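Local coordinates for uncharacterized protein MJ1460 (Methanocaldococcus jannaschii DSM 2661, PDB 2OSO), which is of uncharacterised function but binds a zinc ion and carries a V4R domain, the domain of the vinyl-4-reductase family, at residues A[86-89]-A[90-94]; A[115-118]-A[119-122]; A[52-55]-A[56-60]. The protein carries 3 engineered substitutions. One frame throughout, in Å; residues are numbered along the deposited sequence.

Interaction 1: A[86-89]-A[90-94]; sequences IDEN and KILLK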
loop_
_atom_site.group_PDB
_atom_site.type_symbol
_atom_site.label_atom_id
_atom_site.label_comp_id
_atom_site.label_asym_id
_atom_site.label_seq_id
_atom_site.Cartn_x
_atom_site.Cartn_y
_atom_site.Cartn_z
ATOM N N ILE A 86 -4.401 22.587 -10.110
ATOM C CA ILE A 86 -4.467 22.482 -11.585
ATOM C C ILE A 86 -5.467 23.513 -12.078
ATOM O O ILE A 86 -6.623 23.497 -11.652
ATOM C CB ILE A 86 -4.974 21.080 -12.077
ATOM C CG1 ILE A 86 -4.389 19.935 -11.225
ATOM C CG2 ILE A 86 -4.715 20.906 -13.575
ATOM C CD1 ILE A 86 -4.572 18.498 -11.824
ATOM N N ASP A 87 -5.017 24.405 -12.958
ATOM C CA ASP A 87 -5.884 25.357 -13.644
ATOM C C ASP A 87 -6.349 24.735 -14.958
ATOM O O ASP A 87 -5.655 24.808 -15.965
ATOM C CB ASP A 87 -5.103 26.639 -13.905
ATOM C CG ASP A 87 -5.992 27.797 -14.437
ATOM O OD1 ASP A 87 -7.099 27.517 -14.944
ATOM O OD2 ASP A 87 -5.564 28.981 -14.337
ATOM N N GLU A 88 -7.544 24.158 -14.947
ATOM C CA GLU A 88 -8.096 23.455 -16.099
ATOM C C GLU A 88 -8.397 24.340 -17.321
ATOM O O GLU A 88 -8.160 23.953 -18.465
ATOM C CB GLU A 88 -9.385 22.801 -15.647
ATOM C CG GLU A 88 -10.230 22.231 -16.724
ATOM C CD GLU A 88 -11.400 21.479 -16.145
ATOM O OE1 GLU A 88 -11.548 21.472 -14.896
ATOM O OE2 GLU A 88 -12.151 20.899 -16.931
ATOM N N ASN A 89 -8.955 25.509 -17.077
ATOM C CA ASN A 89 -9.244 26.430 -18.174
ATOM C C ASN A 89 -7.967 26.915 -18.891
ATOM O O ASN A 89 -7.957 27.104 -20.113
ATOM C CB ASN A 89 -10.127 27.574 -17.669
ATOM C CG ASN A 89 -11.609 27.160 -17.567
ATOM O OD1 ASN A 89 -11.975 26.006 -17.868
ATOM N ND2 ASN A 89 -12.468 28.111 -17.172
ATOM N N LYS A 90 -6.865 27.019 -18.161
ATOM C CA LYS A 90 -5.592 27.361 -18.782
ATOM C C LYS A 90 -4.986 26.195 -19.580
ATOM O O LYS A 90 -4.389 26.405 -20.637
ATOM C CB LYS A 90 -4.621 27.861 -17.713
ATOM C CG LYS A 90 -3.259 28.319 -18.211
ATOM C CD LYS A 90 -2.462 28.885 -17.011
ATOM C CE LYS A 90 -1.125 29.460 -17.388
ATOM N NZ LYS A 90 -0.635 30.378 -16.337
ATOM N N ILE A 91 -5.112 24.972 -19.076
ATOM C CA ILE A 91 -4.675 23.769 -19.827
ATOM C C ILE A 91 -5.393 23.694 -21.177
ATOM O O ILE A 91 -4.795 23.446 -22.225
ATOM C CB ILE A 91 -4.931 22.445 -18.993
ATOM C CG1 ILE A 91 -3.834 22.264 -17.973
ATOM C CG2 ILE A 91 -4.972 21.200 -19.886
ATOM C CD1 ILE A 91 -4.169 21.172 -16.912
ATOM N N LEU A 92 -6.685 23.946 -21.139
ATOM C CA LEU A 92 -7.488 23.998 -22.348
ATOM C C LEU A 92 -7.056 25.107 -23.322
ATOM O O LEU A 92 -7.021 24.877 -24.532
ATOM C CB LEU A 92 -8.966 24.141 -21.977
ATOM C CG LEU A 92 -9.531 22.912 -21.253
ATOM C CD1 LEU A 92 -10.994 23.164 -20.826
ATOM C CD2 LEU A 92 -9.399 21.591 -22.083
ATOM N N LEU A 93 -6.660 26.273 -22.798
ATOM C CA LEU A 93 -6.370 27.430 -23.639
ATOM C C LEU A 93 -4.932 27.447 -24.163
ATOM O O LEU A 93 -4.663 27.999 -25.226
ATOM C CB LEU A 93 -6.623 28.752 -22.885
ATOM C CG LEU A 93 -8.052 29.187 -22.534
ATOM C CD1 LEU A 93 -8.029 30.442 -21.666
ATOM C CD2 LEU A 93 -8.843 29.503 -23.759
ATOM N N LYS A 94 -4.003 26.882 -23.398
ATOM C CA LYS A 94 -2.591 27.016 -23.696
ATOM C C LYS A 94 -2.031 25.769 -24.342
ATOM O O LYS A 94 -2.589 24.696 -24.214
ATOM C CB LYS A 94 -1.819 27.332 -22.399
ATOM C CG LYS A 94 -2.095 28.738 -21.894
ATOM C CD LYS A 94 -1.148 29.192 -20.790
ATOM C CE LYS A 94 0.204 29.780 -21.303
ATOM N NZ LYS A 94 1.176 30.043 -20.188
#
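The backbone N of K90 gives two hydrogen bonds to D87, one to the side-chain OD1 at 3.3 Å and a weak one to the backbone O. D87 is thus the N-cap of the short helix 88-93. Its CG stands anti to the backbone N (chi1 -171°), a torsion that sets the carboxylate beside K90 N. The bond is not a coplanar one, for K90 N reaches OD1 from above the carboxylate plane, 68° out of it. The same carboxylate lies against the K90 side chain, with D87 CG 3.6 Å from K90 CB, while K90 NZ stays 5.5 Å from D87 OD2; the opposite charges may attract but do not pair. D87 O also accepts from I91 N at 3.2 Å, in the carbonyl plane, and L92 N follows with a bond to E88 O at 3.1 Å. On the buried flank I86 CG2 presses on I91 CD1 at a tight 3.4 Å. The helix links strands 83-85 and 98-103: I86 packs on I69 and L72 of helix 69-79 and on I100 of strand 98-103, whereas I91 meets Y98 and, with L92, F132 of helix 118-132.

Interaction 2: A[115-118]-A[119-122]; sequences PIHD and FIAG. With ZN (zinc ion), chain B.
With chi1 near -75° in both residues, H117 CG and I120 CG1 each stand anti to their own carbonyl carbon, and the two side chains run side by side in the same direction. This places I120 CD1 3.9 Å from H117 CD2, obliquely to the imidazole, while one face of the ring receives I116 CG1, displaced toward the rim. ND1 of the same ring binds the zinc ion, in a site completed by E140, C143 and C151. The second nitrogen, NE2, is hydrogen-bonded to P106 O, which probably helps to fix the rotation of the ring. H117 is also the N-cap residue of helix 118-132 and the centre of an inverse gamma turn, so the metal ligand sits exactly where loop becomes helix. Its carbonyl opens the helical bonding: A121 N donates to H117 O at 3.0 Å, tilted 20° from the carbonyl plane, and G122 N to D118 O at 3.1 Å. D118 OD1 forms a salt bridge with K7 of the second subunit. F119 meets F60 of helix 53-64 and F36 of the second subunit edge-to-face, while I120 and A121 pack on F153 of strand 151-158.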
loop_
_atom_site.group_PDB
_atom_site.type_symbol
_atom_site.label_atom_id
_atom_site.label_comp_id
_atom_site.label_asym_id
_atom_site.label_seq_id
_atom_site.Cartn_x
_atom_site.Cartn_y
_atom_site.Cartn_z
ATOM N N PRO A 115 13.852 15.300 -6.181
ATOM C CA PRO A 115 12.396 15.091 -5.983
ATOM C C PRO A 115 12.054 13.630 -5.735
ATOM O O PRO A 115 12.698 12.752 -6.372
ATOM C CB PRO A 115 11.799 15.622 -7.308
ATOM C CG PRO A 115 12.704 16.534 -7.813
ATOM C CD PRO A 115 14.091 16.007 -7.457
ATOM N N ILE A 116 11.024 13.337 -4.900
ATOM C CA ILE A 116 10.793 11.956 -4.423
ATOM C C ILE A 116 9.494 11.295 -4.883
ATOM O O ILE A 116 9.343 10.152 -4.655
ATOM C CB ILE A 116 10.953 11.773 -2.873
ATOM C CG1 ILE A 116 9.948 12.626 -2.053
ATOM C CG2 ILE A 116 12.456 12.187 -2.428
ATOM C CD1 ILE A 116 9.834 12.251 -0.611
ATOM N N HIS A 117 8.585 12.036 -5.485
ATOM C CA HIS A 117 7.206 11.607 -5.589
ATOM C C HIS A 117 7.007 11.007 -6.994
ATOM O O HIS A 117 6.130 11.434 -7.742
ATOM C CB HIS A 117 6.259 12.747 -5.283
ATOM C CG HIS A 117 6.183 13.108 -3.835
ATOM N ND1 HIS A 117 6.770 14.243 -3.309
ATOM C CD2 HIS A 117 5.734 12.403 -2.773
ATOM C CE1 HIS A 117 6.563 14.282 -2.001
ATOM N NE2 HIS A 117 5.945 13.168 -1.651
ATOM N N ASP A 118 7.813 9.976 -7.295
ATOM C CA ASP A 118 7.772 9.253 -8.580
ATOM C C ASP A 118 6.435 8.513 -8.813
ATOM O O ASP A 118 5.954 8.500 -9.947
ATOM C CB ASP A 118 8.841 8.180 -8.680
ATOM C CG ASP A 118 10.224 8.718 -8.847
ATOM O OD1 ASP A 118 10.455 9.926 -8.649
ATOM O OD2 ASP A 118 11.083 7.872 -9.148
ATOM N N PHE A 119 5.937 7.834 -7.778
ATOM C CA PHE A 119 4.601 7.172 -7.826
ATOM C C PHE A 119 3.495 8.183 -8.138
ATOM O O PHE A 119 2.708 7.976 -9.066
ATOM C CB PHE A 119 4.341 6.390 -6.521
ATOM C CG PHE A 119 3.004 5.738 -6.450
ATOM C CD1 PHE A 119 2.659 4.747 -7.362
ATOM C CD2 PHE A 119 2.121 6.028 -5.427
ATOM C CE1 PHE A 119 1.406 4.156 -7.299
ATOM C CE2 PHE A 119 0.887 5.389 -5.368
ATOM C CZ PHE A 119 0.565 4.431 -6.294
ATOM N N ILE A 120 3.460 9.313 -7.431
ATOM C CA ILE A 120 2.455 10.371 -7.699
ATOM C C ILE A 120 2.575 10.929 -9.155
ATOM O O ILE A 120 1.580 11.145 -9.860
ATOM C CB ILE A 120 2.538 11.541 -6.628
ATOM C CG1 ILE A 120 1.935 11.101 -5.268
ATOM C CG2 ILE A 120 1.889 12.823 -7.218
ATOM C CD1 ILE A 120 2.104 12.088 -4.091
ATOM N N ALA A 121 3.797 11.090 -9.633
ATOM C CA ALA A 121 4.062 11.627 -10.970
ATOM C C ALA A 121 3.508 10.663 -12.026
ATOM O O ALA A 121 2.881 11.100 -12.983
ATOM C CB ALA A 121 5.602 11.925 -11.185
ATOM N N GLY A 122 3.671 9.361 -11.795
ATOM C CA GLY A 122 3.092 8.325 -12.651
ATOM C C GLY A 122 1.595 8.385 -12.617
ATOM O O GLY A 122 0.883 8.258 -13.675
HETATM ZN ZN ZN B . 7.428 15.991 -4.159
#

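Interaction 3: A[52-55]-A[56-60]; sequences SLYE and IGEEF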
loop_
_atom_site.group_PDB
_atom_site.type_symbol
_atom_site.label_atom_id
_atom_site.label_comp_id
_atom_site.label_asym_id
_atom_site.label_seq_id
_atom_site.Cartn_x
_atom_site.Cartn_y
_atom_site.Cartn_z
ATOM N N SER A 52 9.074 0.174 -12.336
ATOM C CA SER A 52 9.391 1.349 -11.480
ATOM C C SER A 52 8.154 1.872 -10.784
ATOM O O SER A 52 7.051 1.582 -11.189
ATOM C CB SER A 52 10.013 2.457 -12.304
ATOM O OG SER A 52 9.038 3.105 -13.051
ATOM N N LEU A 53 8.340 2.636 -9.718
ATOM C CA LEU A 53 7.211 3.287 -9.060
ATOM C C LEU A 53 6.428 4.250 -10.004
ATOM O O LEU A 53 5.214 4.389 -9.889
ATOM C CB LEU A 53 7.686 4.009 -7.801
ATOM C CG LEU A 53 7.900 3.018 -6.628
ATOM C CD1 LEU A 53 8.507 3.699 -5.480
ATOM C CD2 LEU A 53 6.545 2.417 -6.209
ATOM N N TYR A 54 7.138 4.920 -10.898
ATOM C CA TYR A 54 6.496 5.745 -11.924
ATOM C C TYR A 54 5.597 4.906 -12.823
ATOM O O TYR A 54 4.435 5.236 -13.047
ATOM C CB TYR A 54 7.555 6.424 -12.756
ATOM C CG TYR A 54 6.995 7.360 -13.807
ATOM C CD1 TYR A 54 6.643 8.639 -13.481
ATOM C CD2 TYR A 54 6.852 6.958 -15.118
ATOM C CE1 TYR A 54 6.108 9.515 -14.425
ATOM C CE2 TYR A 54 6.314 7.839 -16.090
ATOM C CZ TYR A 54 5.966 9.127 -15.729
ATOM O OH TYR A 54 5.414 10.029 -16.652
ATOM N N GLU A 55 6.106 3.819 -13.340
ATOM C CA GLU A 55 5.284 3.002 -14.226
ATOM C C GLU A 55 4.076 2.369 -13.533
ATOM O O GLU A 55 2.976 2.353 -14.077
ATOM C CB GLU A 55 6.149 1.957 -14.907
ATOM C CG GLU A 55 7.137 2.578 -15.864
ATOM C CD GLU A 55 8.137 1.569 -16.364
ATOM O OE1 GLU A 55 7.694 0.440 -16.733
ATOM O OE2 GLU A 55 9.345 1.929 -16.384
ATOM N N ILE A 56 4.249 1.906 -12.298
ATOM C CA ILE A 56 3.117 1.483 -11.493
ATOM C C ILE A 56 2.083 2.593 -11.217
ATOM O O ILE A 56 0.877 2.355 -11.248
ATOM C CB ILE A 56 3.593 0.805 -10.143
ATOM C CG1 ILE A 56 4.548 -0.366 -10.401
ATOM C CG2 ILE A 56 2.381 0.332 -9.322
ATOM C CD1 ILE A 56 3.817 -1.588 -11.053
ATOM N N GLY A 57 2.527 3.798 -10.888
ATOM C CA GLY A 57 1.654 4.966 -10.788
ATOM C C GLY A 57 0.882 5.240 -12.066
ATOM O O GLY A 57 -0.339 5.453 -12.018
ATOM N N GLU A 58 1.547 5.148 -13.216
ATOM C CA GLU A 58 0.803 5.242 -14.508
ATOM C C GLU A 58 -0.358 4.288 -14.568
ATOM O O GLU A 58 -1.478 4.675 -14.884
ATOM C CB GLU A 58 1.694 5.025 -15.743
ATOM C CG GLU A 58 2.803 6.069 -15.903
ATOM C CD GLU A 58 3.633 5.796 -17.126
ATOM O OE1 GLU A 58 4.535 4.948 -17.022
ATOM O OE2 GLU A 58 3.374 6.421 -18.178
ATOM N N GLU A 59 -0.105 3.019 -14.244
ATOM C CA GLU A 59 -1.175 1.993 -14.290
ATOM C C GLU A 59 -2.267 2.222 -13.243
ATOM O O GLU A 59 -3.418 1.989 -13.513
ATOM C CB GLU A 59 -0.597 0.575 -14.104
ATOM C CG GLU A 59 0.339 0.142 -15.190
ATOM C CD GLU A 59 -0.338 -0.088 -16.548
ATOM O OE1 GLU A 59 -1.586 0.000 -16.719
ATOM O OE2 GLU A 59 0.434 -0.355 -17.475
ATOM N N PHE A 60 -1.854 2.662 -12.059
ATOM C CA PHE A 60 -2.721 3.028 -10.941
ATOM C C PHE A 60 -3.675 4.137 -11.376
ATOM O O PHE A 60 -4.896 3.986 -11.244
ATOM C CB PHE A 60 -1.845 3.440 -9.775
ATOM C CG PHE A 60 -2.534 3.475 -8.450
ATOM C CD1 PHE A 60 -3.193 4.608 -8.052
ATOM C CD2 PHE A 60 -2.428 2.385 -7.560
ATOM C CE1 PHE A 60 -3.775 4.687 -6.785
ATOM C CE2 PHE A 60 -2.994 2.431 -6.343
ATOM C CZ PHE A 60 -3.683 3.579 -5.928
HETATM O O HOH W 1 4.590 8.750 -18.979
#
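From its CB, which lies 3.4 Å from E55 O, the side chain of E58 leads back along the helix toward Y54. CG, anti to the carbonyl carbon (chi1 -62°), comes 3.4 Å from Y54 O, and the extended chain then sets CD 3.5 Å from Y54 CE2. At the tip the two oxygens part: OE1 lies 3.5 Å from E55 CA and equally near Y54 CE2, whereas OE2 accepts from a water at 2.7 Å. That water in turn accepts from Y54 OH at 2.8 Å, so it bridges phenol and carboxylate, whose planes are 40° apart. The hydroxyl has a second bond, to the backbone N of V138 in strand 135-142. Cutting E58 back to an alanine would probably leave the water without its carboxylate acceptor and open a gap beside Y54 CE2. The frame beneath is the first turns of helix 53-64, capped by S52, whose OG accepts from E55 N at 3.0 Å. Bonds from I56 N to S52 O, G57 N to L53 O and E58 N to Y54 O continue it. E55 CG also comes near E58 OE1, the two carboxylate planes standing 86° apart with their charged oxygens not in contact. The Y54 ring packs on A121 and A125 of helix 118-132, while E6 of the second subunit accepts from L53 N.

How the interactions relate
Interactions 2 and 3 lie close to the centre of the chain and touch each other, Y54 CD1 and G57 CA being packed against D118, F119 and G122, so helices 53-64 and 118-132 meet with their first turns together at the interface with the second subunit. Interaction 1 lies on the periphery, its centre about 22 Å from that of interaction 2 and about 25 Å from that of interaction 3, and no other chain of the assembly touches it. All three are helix starts, but they are made differently: a carboxylate caps 88-93, a serine hydroxyl caps 53-64, and in 118-132 the N-cap side chain is spent on zinc. In interaction 3 a water also bridges two side chains.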